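Local coordinates for 3-deoxy-manno-octulosonate cytidylyltransferase (Escherichia coli, PDB 1H7E), which catalyses the transfer of CMP from CTP to the eight-carbon sugar KDO, giving CMP-KDO and diphosphate, and so activates KDO for lipopolysaccharide synthesis, at residues A[2-11]-A[43-54]; A[149-157]-A[196-204]. All blocks are in the same frame, centred on the assembly; numbering follows the deposited sequence.

Contact 1: A[2-11]-A[43-54]; sequences KAVIVIPARY and VAEVWVATDDPR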
loop_
_atom_site.group_PDB
_atom_site.type_symbol
_atom_site.label_atom_id
_atom_site.label_comp_id
_atom_site.label_asym_id
_atom_site.label_seq_id
_atom_site.Cartn_x
_atom_site.Cartn_y
_atom_site.Cartn_z
ATOM N N LYS A 2 27.313 1.420 -14.749
ATOM C CA LYS A 2 27.091 0.461 -15.827
ATOM C C LYS A 2 25.746 -0.224 -15.627
ATOM O O LYS A 2 25.414 -0.678 -14.529
ATOM C CB LYS A 2 28.208 -0.576 -15.842
ATOM C CG LYS A 2 28.137 -1.562 -16.989
ATOM C CD LYS A 2 29.196 -2.642 -16.809
ATOM C CE LYS A 2 29.109 -3.709 -17.886
ATOM N NZ LYS A 2 30.010 -4.878 -17.607
ATOM N N ALA A 3 24.973 -0.291 -16.696
ATOM C CA ALA A 3 23.671 -0.923 -16.639
ATOM C C ALA A 3 23.617 -2.026 -17.659
ATOM O O ALA A 3 24.165 -1.886 -18.752
ATOM C CB ALA A 3 22.587 0.102 -16.952
ATOM N N VAL A 4 22.975 -3.133 -17.304
ATOM C CA VAL A 4 22.796 -4.230 -18.248
ATOM C C VAL A 4 21.329 -4.663 -18.261
ATOM O O VAL A 4 20.595 -4.473 -17.288
ATOM C CB VAL A 4 23.696 -5.470 -17.946
ATOM C CG1 VAL A 4 25.176 -5.043 -17.833
ATOM C CG2 VAL A 4 23.231 -6.189 -16.710
ATOM N N ILE A 5 20.883 -5.174 -19.390
ATOM C CA ILE A 5 19.517 -5.657 -19.505
ATOM C C ILE A 5 19.564 -7.168 -19.527
ATOM O O ILE A 5 20.360 -7.754 -20.258
ATOM C CB ILE A 5 18.827 -5.166 -20.789
ATOM C CG1 ILE A 5 18.518 -3.678 -20.670
ATOM C CG2 ILE A 5 17.575 -5.995 -21.075
ATOM C CD1 ILE A 5 18.006 -3.070 -21.951
ATOM N N VAL A 6 18.750 -7.800 -18.681
ATOM C CA VAL A 6 18.677 -9.254 -18.624
ATOM C C VAL A 6 17.262 -9.654 -19.022
ATOM O O VAL A 6 16.280 -9.118 -18.496
ATOM C CB VAL A 6 19.003 -9.811 -17.209
ATOM C CG1 VAL A 6 18.843 -11.319 -17.193
ATOM C CG2 VAL A 6 20.413 -9.439 -16.812
ATOM N N ILE A 7 17.155 -10.565 -19.979
ATOM C CA ILE A 7 15.870 -11.033 -20.462
ATOM C C ILE A 7 15.693 -12.504 -20.100
ATOM O O ILE A 7 16.361 -13.367 -20.668
ATOM C CB ILE A 7 15.774 -10.911 -22.003
ATOM C CG1 ILE A 7 16.010 -9.468 -22.452
ATOM C CG2 ILE A 7 14.404 -11.410 -22.499
ATOM C CD1 ILE A 7 16.330 -9.360 -23.932
ATOM N N PRO A 8 14.855 -12.808 -19.091
ATOM C CA PRO A 8 14.601 -14.196 -18.672
ATOM C C PRO A 8 13.797 -14.845 -19.794
ATOM O O PRO A 8 12.781 -14.297 -20.227
ATOM C CB PRO A 8 13.708 -14.030 -17.436
ATOM C CG PRO A 8 14.062 -12.695 -16.918
ATOM C CD PRO A 8 14.184 -11.867 -18.177
ATOM N N ALA A 9 14.237 -15.997 -20.277
ATOM C CA ALA A 9 13.529 -16.648 -21.367
ATOM C C ALA A 9 13.482 -18.150 -21.192
ATOM O O ALA A 9 14.335 -18.867 -21.715
ATOM C CB ALA A 9 14.178 -16.294 -22.707
ATOM N N ARG A 10 12.503 -18.625 -20.429
ATOM C CA ARG A 10 12.348 -20.058 -20.235
ATOM C C ARG A 10 11.362 -20.656 -21.261
ATOM O O ARG A 10 10.292 -20.092 -21.531
ATOM C CB ARG A 10 12.009 -20.403 -18.774
ATOM C CG ARG A 10 10.965 -19.537 -18.085
ATOM C CD ARG A 10 10.957 -19.800 -16.574
ATOM N NE ARG A 10 10.896 -21.229 -16.247
ATOM C CZ ARG A 10 11.480 -21.792 -15.186
ATOM N NH1 ARG A 10 12.177 -21.054 -14.328
ATOM N NH2 ARG A 10 11.392 -23.104 -14.995
ATOM N N TYR A 11 11.800 -21.747 -21.893
ATOM C CA TYR A 11 11.050 -22.463 -22.929
ATOM C C TYR A 11 9.706 -22.987 -22.436
ATOM O O TYR A 11 8.646 -22.567 -22.916
ATOM C CB TYR A 11 11.907 -23.627 -23.455
ATOM C CG TYR A 11 11.374 -24.342 -24.684
ATOM C CD1 TYR A 11 11.901 -24.078 -25.950
ATOM C CD2 TYR A 11 10.371 -25.310 -24.578
ATOM C CE1 TYR A 11 11.448 -24.764 -27.078
ATOM C CE2 TYR A 11 9.909 -25.998 -25.701
ATOM C CZ TYR A 11 10.453 -25.720 -26.946
ATOM O OH TYR A 11 10.002 -26.395 -28.056
ATOM N N VAL A 43 22.761 1.501 -22.042
ATOM C CA VAL A 43 22.909 0.105 -21.656
ATOM C C VAL A 43 24.173 -0.481 -22.294
ATOM O O VAL A 43 24.366 -0.404 -23.511
ATOM C CB VAL A 43 21.648 -0.697 -22.071
ATOM C CG1 VAL A 43 21.840 -2.207 -21.838
ATOM C CG2 VAL A 43 20.450 -0.179 -21.264
ATOM N N ALA A 44 25.015 -1.079 -21.458
ATOM C CA ALA A 44 26.283 -1.667 -21.898
ATOM C C ALA A 44 26.173 -3.025 -22.578
ATOM O O ALA A 44 26.832 -3.272 -23.582
ATOM C CB ALA A 44 27.237 -1.755 -20.728
ATOM N N GLU A 45 25.366 -3.918 -22.018
ATOM C CA GLU A 45 25.206 -5.256 -22.590
ATOM C C GLU A 45 23.783 -5.740 -22.418
ATOM O O GLU A 45 23.082 -5.318 -21.503
ATOM C CB GLU A 45 26.109 -6.272 -21.868
ATOM C CG GLU A 45 27.602 -5.962 -21.818
ATOM C CD GLU A 45 28.328 -6.751 -20.731
ATOM O OE1 GLU A 45 27.937 -7.906 -20.458
ATOM O OE2 GLU A 45 29.292 -6.211 -20.140
ATOM N N VAL A 46 23.395 -6.687 -23.255
ATOM C CA VAL A 46 22.080 -7.280 -23.196
ATOM C C VAL A 46 22.276 -8.788 -23.168
ATOM O O VAL A 46 22.971 -9.354 -24.016
ATOM C CB VAL A 46 21.198 -6.871 -24.403
ATOM C CG1 VAL A 46 19.838 -7.555 -24.312
ATOM C CG2 VAL A 46 21.010 -5.358 -24.426
ATOM N N TRP A 47 21.677 -9.426 -22.167
ATOM C CA TRP A 47 21.770 -10.876 -21.974
ATOM C C TRP A 47 20.433 -11.589 -21.880
ATOM O O TRP A 47 19.493 -11.063 -21.303
ATOM C CB TRP A 47 22.474 -11.162 -20.653
ATOM C CG TRP A 47 23.899 -10.792 -20.629
ATOM C CD1 TRP A 47 24.437 -9.556 -20.372
ATOM C CD2 TRP A 47 25.000 -11.682 -20.817
ATOM N NE1 TRP A 47 25.811 -9.631 -20.381
ATOM C CE2 TRP A 47 26.180 -10.925 -20.652
ATOM C CE3 TRP A 47 25.098 -13.053 -21.102
ATOM C CZ2 TRP A 47 27.455 -11.495 -20.766
ATOM C CZ3 TRP A 47 26.358 -13.617 -21.214
ATOM C CH2 TRP A 47 27.518 -12.837 -21.044
ATOM N N VAL A 48 20.386 -12.829 -22.355
ATOM C CA VAL A 48 19.194 -13.665 -22.257
ATOM C C VAL A 48 19.565 -14.734 -21.226
ATOM O O VAL A 48 20.599 -15.405 -21.362
ATOM C CB VAL A 48 18.835 -14.353 -23.594
ATOM C CG1 VAL A 48 17.694 -15.329 -23.393
ATOM C CG2 VAL A 48 18.458 -13.324 -24.641
ATOM N N ALA A 49 18.773 -14.831 -20.161
ATOM C CA ALA A 49 19.014 -15.790 -19.088
ATOM C C ALA A 49 18.039 -16.936 -19.306
ATOM O O ALA A 49 16.822 -16.734 -19.314
ATOM C CB ALA A 49 18.788 -15.134 -17.728
ATOM N N THR A 50 18.567 -18.136 -19.523
ATOM C CA THR A 50 17.706 -19.269 -19.781
ATOM C C THR A 50 18.151 -20.518 -19.063
ATOM O O THR A 50 19.262 -20.582 -18.535
ATOM C CB THR A 50 17.617 -19.552 -21.294
ATOM O OG1 THR A 50 16.642 -20.568 -21.538
ATOM C CG2 THR A 50 18.943 -20.014 -21.836
ATOM N N ASP A 51 17.243 -21.487 -18.999
ATOM C CA ASP A 51 17.510 -22.775 -18.364
ATOM C C ASP A 51 17.381 -23.915 -19.388
ATOM O O ASP A 51 17.518 -25.092 -19.036
ATOM C CB ASP A 51 16.568 -23.013 -17.160
ATOM C CG ASP A 51 15.076 -22.990 -17.532
ATOM O OD1 ASP A 51 14.723 -22.666 -18.685
ATOM O OD2 ASP A 51 14.244 -23.298 -16.645
ATOM N N ASP A 52 17.185 -23.545 -20.656
ATOM C CA ASP A 52 17.008 -24.509 -21.737
ATOM C C ASP A 52 17.998 -24.307 -22.895
ATOM O O ASP A 52 18.089 -23.211 -23.448
ATOM C CB ASP A 52 15.562 -24.419 -22.247
ATOM C CG ASP A 52 15.193 -25.569 -23.160
ATOM O OD1 ASP A 52 15.455 -25.452 -24.369
ATOM O OD2 ASP A 52 14.648 -26.586 -22.669
ATOM N N PRO A 53 18.720 -25.380 -23.299
ATOM C CA PRO A 53 19.706 -25.338 -24.391
ATOM C C PRO A 53 19.132 -24.974 -25.760
ATOM O O PRO A 53 19.849 -24.452 -26.618
ATOM C CB PRO A 53 20.305 -26.751 -24.380
ATOM C CG PRO A 53 19.192 -27.591 -23.829
ATOM C CD PRO A 53 18.658 -26.732 -22.711
ATOM N N ARG A 54 17.849 -25.251 -25.970
ATOM C CA ARG A 54 17.205 -24.918 -27.240
ATOM C C ARG A 54 17.121 -23.392 -27.387
ATOM O O ARG A 54 17.371 -22.845 -28.475
ATOM C CB ARG A 54 15.808 -25.554 -27.325
ATOM C CG ARG A 54 15.816 -27.082 -27.298
ATOM C CD ARG A 54 14.403 -27.677 -27.246
ATOM N NE ARG A 54 13.771 -27.536 -25.929
ATOM C CZ ARG A 54 12.639 -28.136 -25.554
ATOM N NH1 ARG A 54 11.983 -28.937 -26.391
ATOM N NH2 ARG A 54 12.157 -27.929 -24.333
#
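Tyr11 and Arg54 stack where the two strands run out. The Arg54 guanidinium lies over one face of the Tyr11 ring with the planes at 15°. Arg54 CZ sits 3.6 Å from the centroid of the Tyr11 ring, a cation-pi contact. Tyr11 is poorly ordered, so the ring position is less certain. Arg54 grips Asp52 side-on, Arg54 NE meeting Asp52 OD1 at 3.1 Å and NH2 meeting OD2, and this sets the guanidinium in place. Asp52 stands at the N-cap position, and its OD1 caps the helix by accepting from Arg54 N. Tyr11 CG is anti to the backbone N (chi1 -171°), and this carries the ring over the Arg54 side chain. Arg10, also poorly ordered, pairs through NH2 with Asp51 OD2 by charge alone, the oxygen lying above the guanidinium face.

Thr50 OG1 donates to Ala9 O at 2.9 Å and accepts from Asp52 N, an ST turn. Before this, strands 3-8 and 45-50 pair in parallel. Ile5 and Ile7 each use both N and O; Ile7 N to Trp47 O, at 2.7 Å, is the shortest of these bonds. Ile5 CG1 packs on Val43 CG1 at 3.8 Å, and Ala9 CB on Val48 CG1. Helix 29-38 covers the face of Ile5, Ile7, Val46 and Val48, Val33 meeting Ile7 and Tyr34 meeting Val48. On the other face Val6 CG1 meets Ala49 CB.

At the start of the pair, Lys2 NZ bridges to Glu45 OE2 at 3.0 Å, from above the carboxylate plane. Glu45 OE1 takes the indole N-H of Trp47 in the ring plane at 2.7 Å, so the carboxylate is held at both oxygens. Strand 91-94 flanks 3-8 on its other edge. Two neighbouring parallel strands joined through helix 29-38 form a beta-alpha-beta unit, consistent with the Rossmann-like, nucleotide-binding half of GT-A-type folds.

Contact 2: A[149-157]-A[196-204]; sequences DALYFSRSP and QAESLEQLR
Glu198 OE2 is gripped by two hydroxyls of the strand segment. Ser154 OG donates to it at 2.7 Å on the syn lone pair. Tyr152 OH donates at 2.8 Å from the anti side, 34° out of the carboxylate plane. Tyr160 N of the second subunit is a further donor to OE2. The other oxygen, Glu198 OE1, takes the backbone N-H of Arg155 at 2.9 Å, again on its syn lone pair. Four donors, three of them from 149-157, thus fix the rotation of a buried carboxylate. The Glu198 chain bends at chi2 (-115°), which turns the carboxylate toward the strand. An alanine in place of Glu198 would probably leave the hydroxyls of Tyr152 and Ser154, the N-H of Arg155 and that of Tyr160 of the second subunit without this acceptor.

Arg155 runs past Glu198 in the opposite direction and binds the backbone at the end of helix 193-198. Its NE points at Glu198 O at 2.8 Å, in the guanidinium plane. Its NH2 reaches Ser199 O at 3.2 Å, from above that carbonyl's plane. Leu200 CD2 rests over a face of the guanidinium, 3.6 Å from Arg155 NH2.

Toward the start of the strand, at Phe153 and Tyr152, the contact turns apolar. Gln202 CG lies over one face of the Phe153 ring, a CH-pi contact 4.0 Å from the centroid. Leu203 CD2 sits near the plane of that ring, at its edge, and also packs on Tyr152 CE1 at 3.8 Å. Ser154 OG accepts from Ser156 N, an ST turn at the strand end. A buried carboxylate here joins a strand end to a helix C-terminus at the homodimer interface.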
loop_
_atom_site.group_PDB
_atom_site.type_symbol
_atom_site.label_atom_id
_atom_site.label_comp_id
_atom_site.label_asym_id
_atom_site.label_seq_id
_atom_site.Cartn_x
_atom_site.Cartn_y
_atom_site.Cartn_z
ATOM N N ASP A 149 6.466 6.805 -5.178
ATOM C CA ASP A 149 6.849 5.557 -4.531
ATOM C C ASP A 149 5.593 4.711 -4.385
ATOM O O ASP A 149 4.521 5.235 -4.068
ATOM C CB ASP A 149 7.399 5.825 -3.133
ATOM C CG ASP A 149 8.723 6.568 -3.157
ATOM O OD1 ASP A 149 9.464 6.473 -4.163
ATOM O OD2 ASP A 149 9.027 7.219 -2.142
ATOM N N ALA A 150 5.717 3.404 -4.572
ATOM C CA ALA A 150 4.566 2.527 -4.426
ATOM C C ALA A 150 4.192 2.344 -2.961
ATOM O O ALA A 150 5.069 2.245 -2.082
ATOM C CB ALA A 150 4.843 1.168 -5.064
ATOM N N LEU A 151 2.885 2.392 -2.688
ATOM C CA LEU A 151 2.374 2.156 -1.329
ATOM C C LEU A 151 2.046 0.654 -1.224
ATOM O O LEU A 151 2.364 0.004 -0.238
ATOM C CB LEU A 151 1.097 2.985 -1.059
ATOM C CG LEU A 151 1.295 4.504 -1.013
ATOM C CD1 LEU A 151 -0.047 5.176 -0.697
ATOM C CD2 LEU A 151 2.344 4.865 0.029
ATOM N N TYR A 152 1.442 0.109 -2.268
ATOM C CA TYR A 152 1.074 -1.312 -2.279
ATOM C C TYR A 152 0.731 -1.730 -3.710
ATOM O O TYR A 152 0.411 -0.879 -4.552
ATOM C CB TYR A 152 -0.138 -1.549 -1.327
ATOM C CG TYR A 152 -0.525 -3.006 -1.082
ATOM C CD1 TYR A 152 0.375 -3.898 -0.502
ATOM C CD2 TYR A 152 -1.781 -3.494 -1.452
ATOM C CE1 TYR A 152 0.044 -5.231 -0.305
ATOM C CE2 TYR A 152 -2.122 -4.842 -1.248
ATOM C CZ TYR A 152 -1.195 -5.696 -0.678
ATOM O OH TYR A 152 -1.487 -7.020 -0.494
ATOM N N PHE A 153 0.843 -3.035 -3.988
ATOM C CA PHE A 153 0.508 -3.637 -5.290
ATOM C C PHE A 153 -0.547 -4.693 -4.925
ATOM O O PHE A 153 -0.358 -5.432 -3.962
ATOM C CB PHE A 153 1.690 -4.416 -5.906
ATOM C CG PHE A 153 2.845 -3.562 -6.349
ATOM C CD1 PHE A 153 3.835 -3.170 -5.438
ATOM C CD2 PHE A 153 2.948 -3.166 -7.678
ATOM C CE1 PHE A 153 4.929 -2.378 -5.838
ATOM C CE2 PHE A 153 4.033 -2.374 -8.106
ATOM C CZ PHE A 153 5.022 -1.979 -7.180
ATOM N N SER A 154 -1.606 -4.817 -5.715
ATOM C CA SER A 154 -2.628 -5.802 -5.407
ATOM C C SER A 154 -3.428 -6.244 -6.610
ATOM O O SER A 154 -3.502 -5.529 -7.600
ATOM C CB SER A 154 -3.608 -5.228 -4.372
ATOM O OG SER A 154 -4.489 -6.239 -3.886
ATOM N N ARG A 155 -4.018 -7.438 -6.511
ATOM C CA ARG A 155 -4.903 -7.965 -7.546
ATOM C C ARG A 155 -6.293 -7.380 -7.256
ATOM O O ARG A 155 -7.154 -7.403 -8.120
ATOM C CB ARG A 155 -4.949 -9.493 -7.515
ATOM C CG ARG A 155 -3.630 -10.127 -8.008
ATOM C CD ARG A 155 -3.674 -11.647 -7.980
ATOM N NE ARG A 155 -2.346 -12.188 -8.260
ATOM C CZ ARG A 155 -1.764 -12.181 -9.457
ATOM N NH1 ARG A 155 -2.387 -11.679 -10.519
ATOM N NH2 ARG A 155 -0.513 -12.594 -9.576
ATOM N N SER A 156 -6.498 -6.870 -6.038
ATOM C CA SER A 156 -7.780 -6.223 -5.684
ATOM C C SER A 156 -7.802 -4.822 -6.271
ATOM O O SER A 156 -6.761 -4.168 -6.395
ATOM C CB SER A 156 -7.958 -6.029 -4.177
ATOM O OG SER A 156 -8.196 -7.228 -3.488
ATOM N N PRO A 157 -8.997 -4.329 -6.632
ATOM C CA PRO A 157 -9.021 -2.978 -7.181
ATOM C C PRO A 157 -8.696 -1.975 -6.067
ATOM O O PRO A 157 -9.415 -1.880 -5.070
ATOM C CB PRO A 157 -10.474 -2.819 -7.659
ATOM C CG PRO A 157 -10.925 -4.220 -7.896
ATOM C CD PRO A 157 -10.322 -4.967 -6.728
ATOM N N GLN A 196 2.643 -14.234 -0.417
ATOM C CA GLN A 196 2.069 -15.575 -0.542
ATOM C C GLN A 196 0.581 -15.575 -0.837
ATOM O O GLN A 196 0.099 -16.399 -1.606
ATOM C CB GLN A 196 2.309 -16.361 0.732
ATOM C CG GLN A 196 3.779 -16.583 1.015
ATOM C CD GLN A 196 4.006 -17.304 2.328
ATOM O OE1 GLN A 196 3.393 -16.984 3.360
ATOM N NE2 GLN A 196 4.894 -18.282 2.300
ATOM N N ALA A 197 -0.147 -14.687 -0.171
ATOM C CA ALA A 197 -1.587 -14.559 -0.379
ATOM C C ALA A 197 -1.914 -14.071 -1.799
ATOM O O ALA A 197 -2.732 -14.661 -2.496
ATOM C CB ALA A 197 -2.170 -13.592 0.708
ATOM N N GLU A 198 -1.237 -13.015 -2.251
ATOM C CA GLU A 198 -1.488 -12.425 -3.575
ATOM C C GLU A 198 -0.754 -13.102 -4.720
ATOM O O GLU A 198 -1.140 -12.962 -5.888
ATOM C CB GLU A 198 -1.059 -10.951 -3.569
ATOM C CG GLU A 198 -1.774 -10.044 -2.553
ATOM C CD GLU A 198 -2.610 -8.974 -3.223
ATOM O OE1 GLU A 198 -2.810 -9.052 -4.452
ATOM O OE2 GLU A 198 -3.075 -8.066 -2.519
ATOM N N SER A 199 0.336 -13.789 -4.381
ATOM C CA SER A 199 1.198 -14.435 -5.372
ATOM C C SER A 199 1.830 -13.308 -6.217
ATOM O O SER A 199 1.703 -13.269 -7.440
ATOM C CB SER A 199 0.390 -15.420 -6.233
ATOM O OG SER A 199 1.241 -16.352 -6.870
ATOM N N LEU A 200 2.460 -12.355 -5.529
ATOM C CA LEU A 200 3.130 -11.195 -6.163
ATOM C C LEU A 200 4.500 -11.080 -5.510
ATOM O O LEU A 200 4.640 -10.636 -4.359
ATOM C CB LEU A 200 2.350 -9.879 -5.961
ATOM C CG LEU A 200 1.010 -9.726 -6.692
ATOM C CD1 LEU A 200 0.284 -8.429 -6.245
ATOM C CD2 LEU A 200 1.246 -9.766 -8.205
ATOM N N GLU A 201 5.520 -11.489 -6.256
ATOM C CA GLU A 201 6.873 -11.491 -5.735
ATOM C C GLU A 201 7.403 -10.152 -5.274
ATOM O O GLU A 201 8.161 -10.092 -4.299
ATOM C CB GLU A 201 7.834 -12.088 -6.759
ATOM C CG GLU A 201 9.029 -12.733 -6.075
ATOM C CD GLU A 201 10.138 -13.174 -7.028
ATOM O OE1 GLU A 201 9.914 -13.241 -8.263
ATOM O OE2 GLU A 201 11.249 -13.464 -6.518
ATOM N N GLN A 202 6.988 -9.071 -5.928
ATOM C CA GLN A 202 7.467 -7.745 -5.547
ATOM C C GLN A 202 7.103 -7.338 -4.105
ATOM O O GLN A 202 7.752 -6.479 -3.513
ATOM C CB GLN A 202 7.022 -6.674 -6.559
ATOM C CG GLN A 202 5.499 -6.443 -6.679
ATOM C CD GLN A 202 4.839 -7.352 -7.690
ATOM O OE1 GLN A 202 5.081 -8.548 -7.716
ATOM N NE2 GLN A 202 3.979 -6.784 -8.528
ATOM N N LEU A 203 6.088 -7.978 -3.526
ATOM C CA LEU A 203 5.695 -7.659 -2.163
ATOM C C LEU A 203 6.745 -8.144 -1.188
ATOM O O LEU A 203 6.764 -7.691 -0.051
ATOM C CB LEU A 203 4.304 -8.230 -1.826
ATOM C CG LEU A 203 3.156 -7.580 -2.622
ATOM C CD1 LEU A 203 1.797 -8.230 -2.271
ATOM C CD2 LEU A 203 3.135 -6.070 -2.342
ATOM N N ARG A 204 7.634 -9.050 -1.619
ATOM C CA ARG A 204 8.694 -9.508 -0.710
ATOM C C ARG A 204 9.603 -8.321 -0.377
ATOM O O ARG A 204 10.061 -8.167 0.764
ATOM C CB ARG A 204 9.557 -10.622 -1.316
ATOM C CG ARG A 204 10.551 -11.191 -0.300
ATOM C CD ARG A 204 11.316 -12.388 -0.836
ATOM N NE ARG A 204 10.419 -13.358 -1.461
ATOM C CZ ARG A 204 10.823 -14.436 -2.120
ATOM N NH1 ARG A 204 12.120 -14.696 -2.228
ATOM N NH2 ARG A 204 9.943 -15.203 -2.748
#

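Contact 1 and contact 2 lie on opposite sides of the chain's centre. Their centres are 25 Å apart and their nearest atoms about 10 Å apart, so they do not touch. Both segments of contact 1 come earlier in the chain than those of contact 2. Contact 1 joins two neighbouring strands of the mixed sheet and meets no other subunit. Contact 2 joins the small sheet of 141-144 and 150-154 to the segment 196-204. The mixed sheet connects them: strand 3-8 belongs to it, and Phe153 packs on 212-216, one of its outermost strands. No substrate is bound in this apo-enzyme. Contact 1 lies in the half that in GT-A-type folds probably binds the nucleotide, contact 2 at the dimer interface.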